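Local coordinates for protein putative alcohol dehydrogenase (Sinorhizobium meliloti, PDB 4J6F) that may act as a zinc-dependent alcohol dehydrogenase of the medium-chain dehydrogenase/reductase superfamily, oxidising alcohols with a nicotinamide cofactor, at residues G44-L48 and F361-T366; G353-S359 and K376-D382; Q225-A229 and K347-L351; V68-G72 and D182-A186. All coordinates share one frame; numbering follows the deposited sequence.

Contact 1: G44-L48 and F361-T366; sequences GLEKL and FHRAQT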
loop_
_atom_site.group_PDB
_atom_site.type_symbol
_atom_site.label_atom_id
_atom_site.label_comp_id
_atom_site.label_asym_id
_atom_site.label_seq_id
_atom_site.Cartn_x
_atom_site.Cartn_y
_atom_site.Cartn_z
ATOM N N GLY A 44 -10.086 -23.064 -22.531
ATOM C CA GLY A 44 -9.534 -22.360 -23.686
ATOM C C GLY A 44 -10.581 -21.815 -24.635
ATOM O O GLY A 44 -11.774 -21.955 -24.395
ATOM N N LEU A 45 -10.157 -21.369 -25.796
ATOM C CA LEU A 45 -11.055 -20.701 -26.704
ATOM C C LEU A 45 -12.238 -21.599 -27.019
ATOM O O LEU A 45 -13.321 -21.114 -27.288
ATOM C CB LEU A 45 -10.329 -20.347 -27.994
ATOM C CG LEU A 45 -9.253 -19.271 -27.951
ATOM C CD1 LEU A 45 -8.630 -19.135 -29.321
ATOM C CD2 LEU A 45 -9.828 -17.942 -27.514
ATOM N N GLU A 46 -12.036 -22.907 -27.028
ATOM C CA GLU A 46 -13.123 -23.820 -27.404
ATOM C C GLU A 46 -14.335 -23.722 -26.464
ATOM O O GLU A 46 -15.437 -24.149 -26.828
ATOM C CB GLU A 46 -12.628 -25.264 -27.581
ATOM C CG GLU A 46 -12.431 -26.069 -26.294
ATOM C CD GLU A 46 -11.126 -25.775 -25.548
ATOM O OE1 GLU A 46 -11.011 -26.256 -24.396
ATOM O OE2 GLU A 46 -10.216 -25.082 -26.088
ATOM N N LYS A 47 -14.128 -23.132 -25.283
ATOM C CA LYS A 47 -15.220 -22.800 -24.358
ATOM C C LYS A 47 -16.070 -21.591 -24.810
ATOM O O LYS A 47 -17.135 -21.326 -24.239
ATOM C CB LYS A 47 -14.695 -22.577 -22.933
ATOM C CG LYS A 47 -13.978 -23.764 -22.292
ATOM C CD LYS A 47 -14.888 -24.974 -22.083
ATOM C CE LYS A 47 -14.085 -26.197 -21.651
ATOM N NZ LYS A 47 -14.913 -27.281 -21.048
ATOM N N LEU A 48 -15.618 -20.869 -25.836
ATOM C CA LEU A 48 -16.427 -19.784 -26.409
ATOM C C LEU A 48 -17.176 -20.256 -27.643
ATOM O O LEU A 48 -16.570 -20.429 -28.694
ATOM C CB LEU A 48 -15.573 -18.565 -26.770
ATOM C CG LEU A 48 -14.760 -17.863 -25.678
ATOM C CD1 LEU A 48 -13.661 -17.037 -26.328
ATOM C CD2 LEU A 48 -15.616 -17.022 -24.731
ATOM N N PHE A 361 -14.833 -14.091 -33.338
ATOM C CA PHE A 361 -14.349 -13.902 -31.980
ATOM C C PHE A 361 -13.043 -14.642 -31.638
ATOM O O PHE A 361 -12.210 -14.119 -30.894
ATOM C CB PHE A 361 -15.431 -14.238 -30.958
ATOM C CG PHE A 361 -15.194 -13.585 -29.631
ATOM C CD1 PHE A 361 -15.685 -12.314 -29.377
ATOM C CD2 PHE A 361 -14.424 -14.217 -28.646
ATOM C CE1 PHE A 361 -15.443 -11.702 -28.158
ATOM C CE2 PHE A 361 -14.176 -13.607 -27.427
ATOM C CZ PHE A 361 -14.688 -12.348 -27.184
ATOM N N HIS A 362 -12.865 -15.846 -32.171
ATOM C CA HIS A 362 -11.667 -16.620 -31.889
ATOM C C HIS A 362 -10.444 -15.904 -32.440
ATOM O O HIS A 362 -9.416 -15.804 -31.758
ATOM C CB HIS A 362 -11.801 -18.054 -32.414
ATOM C CG HIS A 362 -12.782 -18.883 -31.635
ATOM N ND1 HIS A 362 -12.452 -20.094 -31.065
ATOM C CD2 HIS A 362 -14.079 -18.658 -31.308
ATOM C CE1 HIS A 362 -13.506 -20.586 -30.435
ATOM N NE2 HIS A 362 -14.503 -19.731 -30.561
ATOM N N ARG A 363 -10.576 -15.363 -33.648
ATOM C CA ARG A 363 -9.494 -14.606 -34.261
ATOM C C ARG A 363 -9.250 -13.331 -33.453
ATOM O O ARG A 363 -8.097 -12.961 -33.204
ATOM C CB ARG A 363 -9.817 -14.284 -35.720
ATOM C CG ARG A 363 -8.630 -13.790 -36.533
ATOM C CD ARG A 363 -9.046 -13.360 -37.936
ATOM N NE ARG A 363 -9.027 -11.903 -38.076
ATOM C CZ ARG A 363 -10.101 -11.140 -38.278
ATOM N NH1 ARG A 363 -9.969 -9.817 -38.379
ATOM N NH2 ARG A 363 -11.304 -11.688 -38.380
ATOM N N ALA A 364 -10.339 -12.682 -33.030
ATOM C CA ALA A 364 -10.266 -11.462 -32.222
ATOM C C ALA A 364 -9.507 -11.663 -30.917
ATOM O O ALA A 364 -8.638 -10.863 -30.565
ATOM C CB ALA A 364 -11.652 -10.943 -31.924
ATOM N N GLN A 365 -9.826 -12.730 -30.190
ATOM C CA GLN A 365 -9.208 -12.923 -28.891
ATOM C C GLN A 365 -7.770 -13.448 -28.983
ATOM O O GLN A 365 -6.954 -13.212 -28.072
ATOM C CB GLN A 365 -10.063 -13.808 -27.999
ATOM C CG GLN A 365 -9.616 -13.745 -26.560
ATOM C CD GLN A 365 -10.762 -13.895 -25.617
ATOM O OE1 GLN A 365 -11.298 -14.982 -25.461
ATOM N NE2 GLN A 365 -11.155 -12.798 -24.982
ATOM N N THR A 366 -7.470 -14.156 -30.076
ATOM C CA THR A 366 -6.104 -14.587 -30.346
ATOM C C THR A 366 -5.261 -13.332 -30.539
ATOM O O THR A 366 -4.232 -13.143 -29.868
ATOM C CB THR A 366 -6.015 -15.535 -31.555
ATOM O OG1 THR A 366 -6.947 -16.606 -31.392
ATOM C CG2 THR A 366 -4.672 -16.154 -31.638
#
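Leu45 and His362 bring the two backbones closest, with 6.6 Å between their CA atoms, where a short 3-10 turn at 45-47 meets the first turns of helix 361-370. The turn is pinned by Leu48 N donating to Leu45 O, and it sets Leu45 and Leu48, three residues apart, on the same side, facing the helix. His362 supplies the polar link: its NE2 donates to Leu48 O at 2.9 Å, with an N-H...O angle of 149° and the oxygen only 13° out of the ring plane. CG of His362 stands anti to its carbonyl carbon (chi1 -70°), which swings the ring along the helix flank to the end of the turn. An imidazole suits this place because it can reach a main-chain oxygen while its ring also packs on the turn; His362 ND1 lies 3.7 Å from Leu45 CB. One residue earlier on the helix, the Phe361 ring takes Leu48 CD1 at its edge, Phe361 CE2 being 3.6 Å away, an apolar meeting fit for two buried side chains. Leu45 spreads its methyls over the next turn, CD2 beside Gln365 and CD1 3.7 Å from Thr366 OG1. Thr366 OG1 donates to His362 O at 2.6 Å, and Thr366 N reaches that oxygen from the opposite face of the carbonyl plane. The contact thus fastens the crossover helix of a C-terminal beta-alpha-beta unit to the turn that leads into strand 48-51.

Contact 2: G353-S359 and K376-D382; sequences GGVYPLS and KLVVVPD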
loop_
_atom_site.group_PDB
_atom_site.type_symbol
_atom_site.label_atom_id
_atom_site.label_comp_id
_atom_site.label_asym_id
_atom_site.label_seq_id
_atom_site.Cartn_x
_atom_site.Cartn_y
_atom_site.Cartn_z
ATOM N N GLY A 353 -7.449 -0.004 -32.029
ATOM C CA GLY A 353 -6.358 -0.846 -32.489
ATOM C C GLY A 353 -6.784 -1.813 -33.571
ATOM O O GLY A 353 -5.941 -2.315 -34.309
ATOM N N GLY A 354 -8.089 -2.089 -33.663
ATOM C CA GLY A 354 -8.623 -2.975 -34.695
ATOM C C GLY A 354 -10.063 -3.351 -34.434
ATOM O O GLY A 354 -10.550 -3.239 -33.311
ATOM N N VAL A 355 -10.753 -3.804 -35.472
ATOM C CA VAL A 355 -12.170 -4.094 -35.364
ATOM C C VAL A 355 -12.461 -5.490 -35.867
ATOM O O VAL A 355 -11.986 -5.879 -36.927
ATOM C CB VAL A 355 -12.971 -3.103 -36.205
ATOM C CG1 VAL A 355 -14.457 -3.426 -36.138
ATOM C CG2 VAL A 355 -12.685 -1.680 -35.749
ATOM N N TYR A 356 -13.249 -6.246 -35.116
ATOM C CA TYR A 356 -13.537 -7.632 -35.485
ATOM C C TYR A 356 -15.042 -7.914 -35.495
ATOM O O TYR A 356 -15.770 -7.413 -34.637
ATOM C CB TYR A 356 -12.819 -8.604 -34.531
ATOM C CG TYR A 356 -11.305 -8.461 -34.495
ATOM C CD1 TYR A 356 -10.699 -7.420 -33.790
ATOM C CD2 TYR A 356 -10.484 -9.368 -35.163
ATOM C CE1 TYR A 356 -9.324 -7.272 -33.767
ATOM C CE2 TYR A 356 -9.107 -9.236 -35.141
ATOM C CZ TYR A 356 -8.530 -8.187 -34.443
ATOM O OH TYR A 356 -7.157 -8.041 -34.412
ATOM N N PRO A 357 -15.518 -8.705 -36.473
ATOM C CA PRO A 357 -16.916 -9.129 -36.435
ATOM C C PRO A 357 -17.160 -10.143 -35.320
ATOM O O PRO A 357 -16.291 -10.954 -35.021
ATOM C CB PRO A 357 -17.121 -9.783 -37.812
ATOM C CG PRO A 357 -15.759 -10.227 -38.224
ATOM C CD PRO A 357 -14.833 -9.170 -37.695
ATOM N N LEU A 358 -18.341 -10.110 -34.717
ATOM C CA LEU A 358 -18.693 -11.064 -33.665
ATOM C C LEU A 358 -18.485 -12.514 -34.125
ATOM O O LEU A 358 -18.061 -13.366 -33.349
ATOM C CB LEU A 358 -20.135 -10.829 -33.196
ATOM C CG LEU A 358 -20.656 -11.596 -31.980
ATOM C CD1 LEU A 358 -19.870 -11.274 -30.722
ATOM C CD2 LEU A 358 -22.127 -11.285 -31.766
ATOM N N SER A 359 -18.761 -12.779 -35.395
ATOM C CA SER A 359 -18.590 -14.113 -35.945
ATOM C C SER A 359 -17.133 -14.570 -35.982
ATOM O O SER A 359 -16.862 -15.731 -36.227
ATOM C CB SER A 359 -19.173 -14.180 -37.347
ATOM O OG SER A 359 -18.519 -13.249 -38.184
ATOM N N LYS A 376 -7.068 -0.398 -28.152
ATOM C CA LYS A 376 -8.070 -1.414 -27.888
ATOM C C LYS A 376 -8.691 -2.049 -29.123
ATOM O O LYS A 376 -8.839 -1.421 -30.153
ATOM C CB LYS A 376 -9.160 -0.834 -26.988
ATOM C CG LYS A 376 -8.627 0.175 -25.987
ATOM C CD LYS A 376 -9.298 0.094 -24.628
ATOM C CE LYS A 376 -9.621 -1.326 -24.214
ATOM N NZ LYS A 376 -11.080 -1.580 -24.297
ATOM N N LEU A 377 -9.053 -3.317 -28.987
ATOM C CA LEU A 377 -9.761 -4.056 -30.025
ATOM C C LEU A 377 -11.259 -4.009 -29.729
ATOM O O LEU A 377 -11.687 -4.091 -28.561
ATOM C CB LEU A 377 -9.237 -5.490 -30.144
ATOM C CG LEU A 377 -7.729 -5.667 -30.411
ATOM C CD1 LEU A 377 -7.400 -7.130 -30.662
ATOM C CD2 LEU A 377 -7.197 -4.828 -31.569
ATOM N N VAL A 378 -12.042 -3.827 -30.792
ATOM C CA VAL A 378 -13.498 -3.674 -30.692
ATOM C C VAL A 378 -14.228 -4.773 -31.469
ATOM O O VAL A 378 -13.888 -5.055 -32.631
ATOM C CB VAL A 378 -13.946 -2.303 -31.227
ATOM C CG1 VAL A 378 -15.444 -2.140 -31.080
ATOM C CG2 VAL A 378 -13.198 -1.194 -30.506
ATOM N N VAL A 379 -15.225 -5.386 -30.830
ATOM C CA VAL A 379 -16.027 -6.434 -31.469
ATOM C C VAL A 379 -17.393 -5.903 -31.907
ATOM O O VAL A 379 -18.127 -5.332 -31.096
ATOM C CB VAL A 379 -16.203 -7.641 -30.547
ATOM C CG1 VAL A 379 -17.160 -8.635 -31.170
ATOM C CG2 VAL A 379 -14.858 -8.292 -30.286
ATOM N N VAL A 380 -17.713 -6.090 -33.188
ATOM C CA VAL A 380 -18.973 -5.625 -33.777
ATOM C C VAL A 380 -19.869 -6.792 -34.191
ATOM O O VAL A 380 -19.384 -7.729 -34.796
ATOM C CB VAL A 380 -18.694 -4.736 -35.000
ATOM C CG1 VAL A 380 -19.967 -4.490 -35.808
ATOM C CG2 VAL A 380 -18.068 -3.425 -34.552
ATOM N N PRO A 381 -21.178 -6.745 -33.857
ATOM C CA PRO A 381 -22.071 -7.830 -34.276
ATOM C C PRO A 381 -22.229 -7.978 -35.791
ATOM O O PRO A 381 -22.367 -6.975 -36.496
ATOM C CB PRO A 381 -23.399 -7.465 -33.619
ATOM C CG PRO A 381 -22.981 -6.732 -32.386
ATOM C CD PRO A 381 -21.828 -5.883 -32.851
ATOM N N ASP A 382 -22.165 -9.246 -36.232
ATOM C CA ASP A 382 -22.330 -9.746 -37.608
ATOM C C ASP A 382 -21.592 -11.076 -37.757
ATOM O O ASP A 382 -20.366 -11.114 -37.858
ATOM C CB ASP A 382 -21.839 -8.757 -38.672
ATOM C CG ASP A 382 -22.982 -7.990 -39.338
ATOM O OD1 ASP A 382 -24.127 -8.042 -38.832
ATOM O OD2 ASP A 382 -22.729 -7.327 -40.374
#
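Tyr356, Leu358 and Leu377 bury the most surface here: Tyr356 and Leu377 sit on two parallel strands, 353-357 and 376-380, whose axes approach to 4.6 Å, and Leu358 lies just past the end of the first. Both backbone polar atoms of Tyr356 are bonded to the partner strand: its N donates to Val378 O at 2.8 Å, and its O accepts from Val380 N at 2.8 Å, a nearly straight bond of 173°. With CG anti to the carbonyl carbon (chi1 -59°), its ring leans along the sheet towards Leu377, where Tyr356 CE1 lies 3.7 Å from Leu377 CD1 and Leu377 CD2 sits at the ring edge. The hydroxyl continues past this apolar patch to Asp367 on helix 361-370, so a tyrosine serves both greasy and polar neighbours. Cut back to alanine, Tyr356 would probably leave Leu377 without its aromatic partner and Asp367 without the hydroxyl bonded to it, and open a gap against helix 361-370. Leu377 also lays CD2 over the backbone of Gly353 and Gly354, which have no side chains to hinder it. At Leu358 the chain turns into a 3-10 segment; its N still bonds to Val380 O, and the Leu358 and Val379 side chains cross at about a right angle, with Leu358 CD1 3.8 Å from Val379 CG1. Beyond it, Ser359 OG donates to Asp382 O, though the chain end is poorly ordered and this bond less certain. Val355 and Val380 meet on the other face, against Ile183. Two neighbouring parallel strands joined through helix 361-370 make a classical beta-alpha-beta crossover.

Contact 3: Q225-A229 and K347-L351; sequences QLARA and KIRPL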
loop_
_atom_site.group_PDB
_atom_site.type_symbol
_atom_site.label_atom_id
_atom_site.label_comp_id
_atom_site.label_asym_id
_atom_site.label_seq_id
_atom_site.Cartn_x
_atom_site.Cartn_y
_atom_site.Cartn_z
ATOM N N GLN A 225 -3.023 8.765 -21.001
ATOM C CA GLN A 225 -3.963 9.833 -21.335
ATOM C C GLN A 225 -4.537 10.482 -20.078
ATOM O O GLN A 225 -4.517 11.715 -19.944
ATOM C CB GLN A 225 -5.090 9.334 -22.242
ATOM C CG GLN A 225 -4.664 8.940 -23.645
ATOM C CD GLN A 225 -5.823 9.011 -24.612
ATOM O OE1 GLN A 225 -6.130 10.087 -25.146
ATOM N NE2 GLN A 225 -6.491 7.873 -24.836
ATOM N N LEU A 226 -5.014 9.666 -19.142
ATOM C CA LEU A 226 -5.610 10.224 -17.941
ATOM C C LEU A 226 -4.597 11.037 -17.132
ATOM O O LEU A 226 -4.945 12.062 -16.563
ATOM C CB LEU A 226 -6.269 9.144 -17.102
ATOM C CG LEU A 226 -7.406 8.374 -17.772
ATOM C CD1 LEU A 226 -7.697 7.140 -16.944
ATOM C CD2 LEU A 226 -8.669 9.197 -17.918
ATOM N N ALA A 227 -3.341 10.606 -17.105
ATOM C CA ALA A 227 -2.287 11.401 -16.481
ATOM C C ALA A 227 -2.223 12.812 -17.083
ATOM O O ALA A 227 -2.160 13.815 -16.358
ATOM C CB ALA A 227 -0.944 10.713 -16.622
ATOM N N ARG A 228 -2.248 12.888 -18.413
ATOM C CA ARG A 228 -2.212 14.176 -19.077
ATOM C C ARG A 228 -3.443 15.004 -18.719
ATOM O O ARG A 228 -3.339 16.192 -18.435
ATOM C CB ARG A 228 -2.102 13.986 -20.582
ATOM C CG ARG A 228 -0.716 13.609 -21.040
ATOM C CD ARG A 228 0.257 14.731 -20.741
ATOM N NE ARG A 228 1.607 14.366 -21.151
ATOM C CZ ARG A 228 2.705 15.038 -20.840
ATOM N NH1 ARG A 228 2.634 16.133 -20.096
ATOM N NH2 ARG A 228 3.879 14.599 -21.267
ATOM N N ALA A 229 -4.598 14.345 -18.693
ATOM C CA ALA A 229 -5.885 14.992 -18.427
ATOM C C ALA A 229 -5.931 15.747 -17.110
ATOM O O ALA A 229 -6.713 16.681 -16.967
ATOM C CB ALA A 229 -7.004 13.962 -18.465
ATOM N N LYS A 347 -10.577 15.579 -23.533
ATOM C CA LYS A 347 -9.298 15.610 -22.831
ATOM C C LYS A 347 -8.584 14.276 -23.009
ATOM O O LYS A 347 -7.384 14.189 -22.802
ATOM C CB LYS A 347 -9.454 15.958 -21.342
ATOM C CG LYS A 347 -10.097 17.308 -21.071
ATOM C CD LYS A 347 -9.703 17.884 -19.715
ATOM C CE LYS A 347 -10.041 19.376 -19.666
ATOM N NZ LYS A 347 -9.547 20.087 -18.449
ATOM N N ILE A 348 -9.334 13.234 -23.363
ATOM C CA ILE A 348 -8.754 11.966 -23.834
ATOM C C ILE A 348 -9.349 11.615 -25.201
ATOM O O ILE A 348 -10.381 12.170 -25.577
ATOM C CB ILE A 348 -8.978 10.794 -22.854
ATOM C CG1 ILE A 348 -10.477 10.586 -22.590
ATOM C CG2 ILE A 348 -8.176 11.013 -21.584
ATOM C CD1 ILE A 348 -10.814 9.447 -21.650
ATOM N N ARG A 349 -8.703 10.710 -25.938
ATOM C CA ARG A 349 -9.181 10.320 -27.269
ATOM C C ARG A 349 -9.238 8.790 -27.488
ATOM O O ARG A 349 -8.484 8.035 -26.862
ATOM C CB ARG A 349 -8.378 11.038 -28.370
ATOM C CG ARG A 349 -6.890 10.710 -28.423
ATOM C CD ARG A 349 -6.206 11.432 -29.574
ATOM N NE ARG A 349 -4.787 11.084 -29.697
ATOM C CZ ARG A 349 -4.313 10.103 -30.469
ATOM N NH1 ARG A 349 -5.146 9.348 -31.180
ATOM N NH2 ARG A 349 -3.003 9.859 -30.530
ATOM N N PRO A 350 -10.136 8.324 -28.374
ATOM C CA PRO A 350 -10.261 6.873 -28.540
ATOM C C PRO A 350 -9.061 6.280 -29.263
ATOM O O PRO A 350 -8.529 6.893 -30.180
ATOM C CB PRO A 350 -11.517 6.729 -29.397
ATOM C CG PRO A 350 -11.520 7.976 -30.226
ATOM C CD PRO A 350 -10.976 9.062 -29.335
ATOM N N LEU A 351 -8.641 5.094 -28.848
ATOM C CA LEU A 351 -7.529 4.412 -29.490
ATOM C C LEU A 351 -8.010 3.108 -30.118
ATOM O O LEU A 351 -8.064 2.064 -29.465
ATOM C CB LEU A 351 -6.425 4.156 -28.467
ATOM C CG LEU A 351 -5.975 5.407 -27.716
ATOM C CD1 LEU A 351 -5.082 5.057 -26.539
ATOM C CD2 LEU A 351 -5.284 6.368 -28.683
HETATM O O HOH W 1 -4.747 12.711 -22.608
#
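Gln225 turns CG anti to its carbonyl carbon (chi1 -68°) and runs on extended (chi2 -157°), which carries its amide from the helix to the main chain of Arg349. Ile348 has CG2 anti to its own carbonyl carbon, and this places the methyl beside the glutamine stem, 3.6 Å from Gln225 CB. The amide then pairs with one residue twice: Arg349 N donates to Gln225 OE1 at 2.8 Å, the donor tilted 24° from the carbonyl plane, and Gln225 NE2 donates to Arg349 O at 2.8 Å, lying in the plane of that carbonyl. A glutamine is apt because its amide offers a donor and an acceptor side by side, matching the N-H and C=O of an extended residue. Helix 218-229 follows the first strand of the Rossmann-type parallel sheet, the presumed nucleotide-binding domain, and residues 347-351 form the link from its last helix, 333-344, to strand 352-357 of the other domain. A leucine in place of Gln225 would probably leave the N-H and C=O of Arg349 without their shared partner and let the linker shift on the helix. Near the helix end, a water donates both to Gln225 O, at 2.9 Å, and to Lys347 O, at 3.0 Å. Small Ala229 lets the linker come near: its CB is 4.3 Å from Lys347 CB. Leu226 CD2 meets Ile348 CG2 at 4.1 Å, and Tyr342 of helix 333-344 touches Leu226 and Ala229. The guanidinium of Arg349 leads off to Asp248 O, whereas Leu351 CD1 rests against Gln225 NE2.

Contact 4: V68-G72 and D182-A186; sequences VTACG and DIELA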
loop_
_atom_site.group_PDB
_atom_site.type_symbol
_atom_site.label_atom_id
_atom_site.label_comp_id
_atom_site.label_asym_id
_atom_site.label_seq_id
_atom_site.Cartn_x
_atom_site.Cartn_y
_atom_site.Cartn_z
ATOM N N VAL A 68 -26.684 -3.776 -29.665
ATOM C CA VAL A 68 -25.239 -3.563 -29.558
ATOM C C VAL A 68 -24.629 -3.234 -30.903
ATOM O O VAL A 68 -24.866 -3.923 -31.881
ATOM C CB VAL A 68 -24.492 -4.784 -28.999
ATOM C CG1 VAL A 68 -23.090 -4.382 -28.566
ATOM C CG2 VAL A 68 -25.252 -5.403 -27.837
ATOM N N THR A 69 -23.835 -2.178 -30.950
ATOM C CA THR A 69 -23.217 -1.796 -32.206
ATOM C C THR A 69 -21.721 -2.015 -32.162
ATOM O O THR A 69 -21.104 -2.236 -33.213
ATOM C CB THR A 69 -23.556 -0.359 -32.581
ATOM O OG1 THR A 69 -23.312 0.484 -31.449
ATOM C CG2 THR A 69 -25.042 -0.263 -32.997
ATOM N N ALA A 70 -21.165 -1.988 -30.942
ATOM C CA ALA A 70 -19.730 -2.202 -30.676
ATOM C C ALA A 70 -19.501 -2.667 -29.240
ATOM O O ALA A 70 -20.261 -2.302 -28.348
ATOM C CB ALA A 70 -18.938 -0.926 -30.940
ATOM N N CYS A 71 -18.458 -3.471 -29.022
ATOM C CA CYS A 71 -18.047 -3.884 -27.675
ATOM C C CYS A 71 -16.534 -4.109 -27.579
ATOM O O CYS A 71 -15.973 -4.920 -28.320
ATOM C CB CYS A 71 -18.780 -5.153 -27.229
ATOM S SG CYS A 71 -18.519 -5.507 -25.470
ATOM N N GLY A 72 -15.882 -3.412 -26.654
ATOM C CA GLY A 72 -14.428 -3.438 -26.575
ATOM C C GLY A 72 -13.918 -4.574 -25.724
ATOM O O GLY A 72 -14.536 -4.913 -24.727
ATOM N N ASP A 182 -19.713 4.938 -32.673
ATOM C CA ASP A 182 -20.032 3.877 -31.724
ATOM C C ASP A 182 -18.784 3.047 -31.413
ATOM O O ASP A 182 -18.476 2.809 -30.235
ATOM C CB ASP A 182 -21.168 2.990 -32.239
ATOM C CG ASP A 182 -22.473 3.761 -32.462
ATOM O OD1 ASP A 182 -22.505 5.000 -32.242
ATOM O OD2 ASP A 182 -23.478 3.122 -32.863
ATOM N N ILE A 183 -18.050 2.643 -32.451
ATOM C CA ILE A 183 -16.788 1.920 -32.251
ATOM C C ILE A 183 -15.785 2.702 -31.387
ATOM O O ILE A 183 -15.168 2.132 -30.490
ATOM C CB ILE A 183 -16.124 1.508 -33.584
ATOM C CG1 ILE A 183 -16.968 0.437 -34.309
ATOM C CG2 ILE A 183 -14.712 1.001 -33.336
ATOM C CD1 ILE A 183 -16.604 0.187 -35.760
ATOM N N GLU A 184 -15.642 4.001 -31.649
ATOM C CA GLU A 184 -14.683 4.837 -30.934
ATOM C C GLU A 184 -15.057 4.930 -29.466
ATOM O O GLU A 184 -14.210 4.824 -28.579
ATOM C CB GLU A 184 -14.610 6.231 -31.565
ATOM C CG GLU A 184 -14.010 6.221 -32.970
ATOM C CD GLU A 184 -13.810 7.605 -33.569
ATOM O OE1 GLU A 184 -12.719 7.828 -34.140
ATOM O OE2 GLU A 184 -14.725 8.462 -33.485
ATOM N N LEU A 185 -16.345 5.101 -29.224
ATOM C CA LEU A 185 -16.891 5.192 -27.885
ATOM C C LEU A 185 -16.731 3.895 -27.094
ATOM O O LEU A 185 -16.687 3.917 -25.867
ATOM C CB LEU A 185 -18.365 5.546 -28.001
ATOM C CG LEU A 185 -18.999 6.404 -26.923
ATOM C CD1 LEU A 185 -18.141 7.624 -26.621
ATOM C CD2 LEU A 185 -20.375 6.815 -27.410
ATOM N N ALA A 186 -16.646 2.765 -27.790
ATOM C CA ALA A 186 -16.552 1.455 -27.135
ATOM C C ALA A 186 -15.152 1.123 -26.608
ATOM O O ALA A 186 -14.899 0.017 -26.124
ATOM C CB ALA A 186 -17.025 0.368 -28.083
#
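The carboxylate of Asp182 is met by Thr69 from above its plane: Thr69 OG1 donates to Asp182 OD2 at 3.0 Å, lying 36° out of that plane. The same OD2 also takes a bond from His117 NE2, and OD1 forms a salt bridge with Arg133, so the acid is tied to three residues of the sheet and its rotation is fixed. The setting is a classic beta bulge in strand 63-72, where Thr69 and Ala70 both stand opposite Val115. The bulge lets two successive residues face the short helix 182-185: Thr69, with OG1 between its backbone N and carbonyl carbon (chi1 49°), makes the polar contact, and Ala70 makes the apolar one. Alanine suits the place because its single methyl fits between the strand and the close backbone of the helix, Ala70 CB coming 3.8 Å from Ile183 CA and 3.7 Å from Ala186 CB. Ile183 leans its CG1 on the same methyl and covers Val378 and Val380 of the neighbouring strand, so the short helix packs on the face of the sheet that carries Ala70, Val378 and Val380. At Gly72 a CB would point at Ala186 O, just past the helix, so glycine suits the place; instead Gly72 CA makes a C-H...O contact with Ala186 O at 3.5 Å.

From the N terminus, the turn at 44-48 opens contact 1, whose loop closes only at helix 361-370 and encloses most of the chain. Within it, contact 4 comes first, closing between strand 63-72 and helix 182-185; contact 3 follows in series, returning from the Rossmann-type part at 225-229 to the linker 347-351. Contact 2 opens next, and because helix 361-370 lies between its strands, it crosses contact 1. Strand 376-380 is the hub: Val379 N probably bonds to Cys71 O of contact 4, and Lys376 N to Leu351 O of contact 3. Contacts 1 and 3 lie on opposite sides of the chain's centre, their own centres about 30 Å apart.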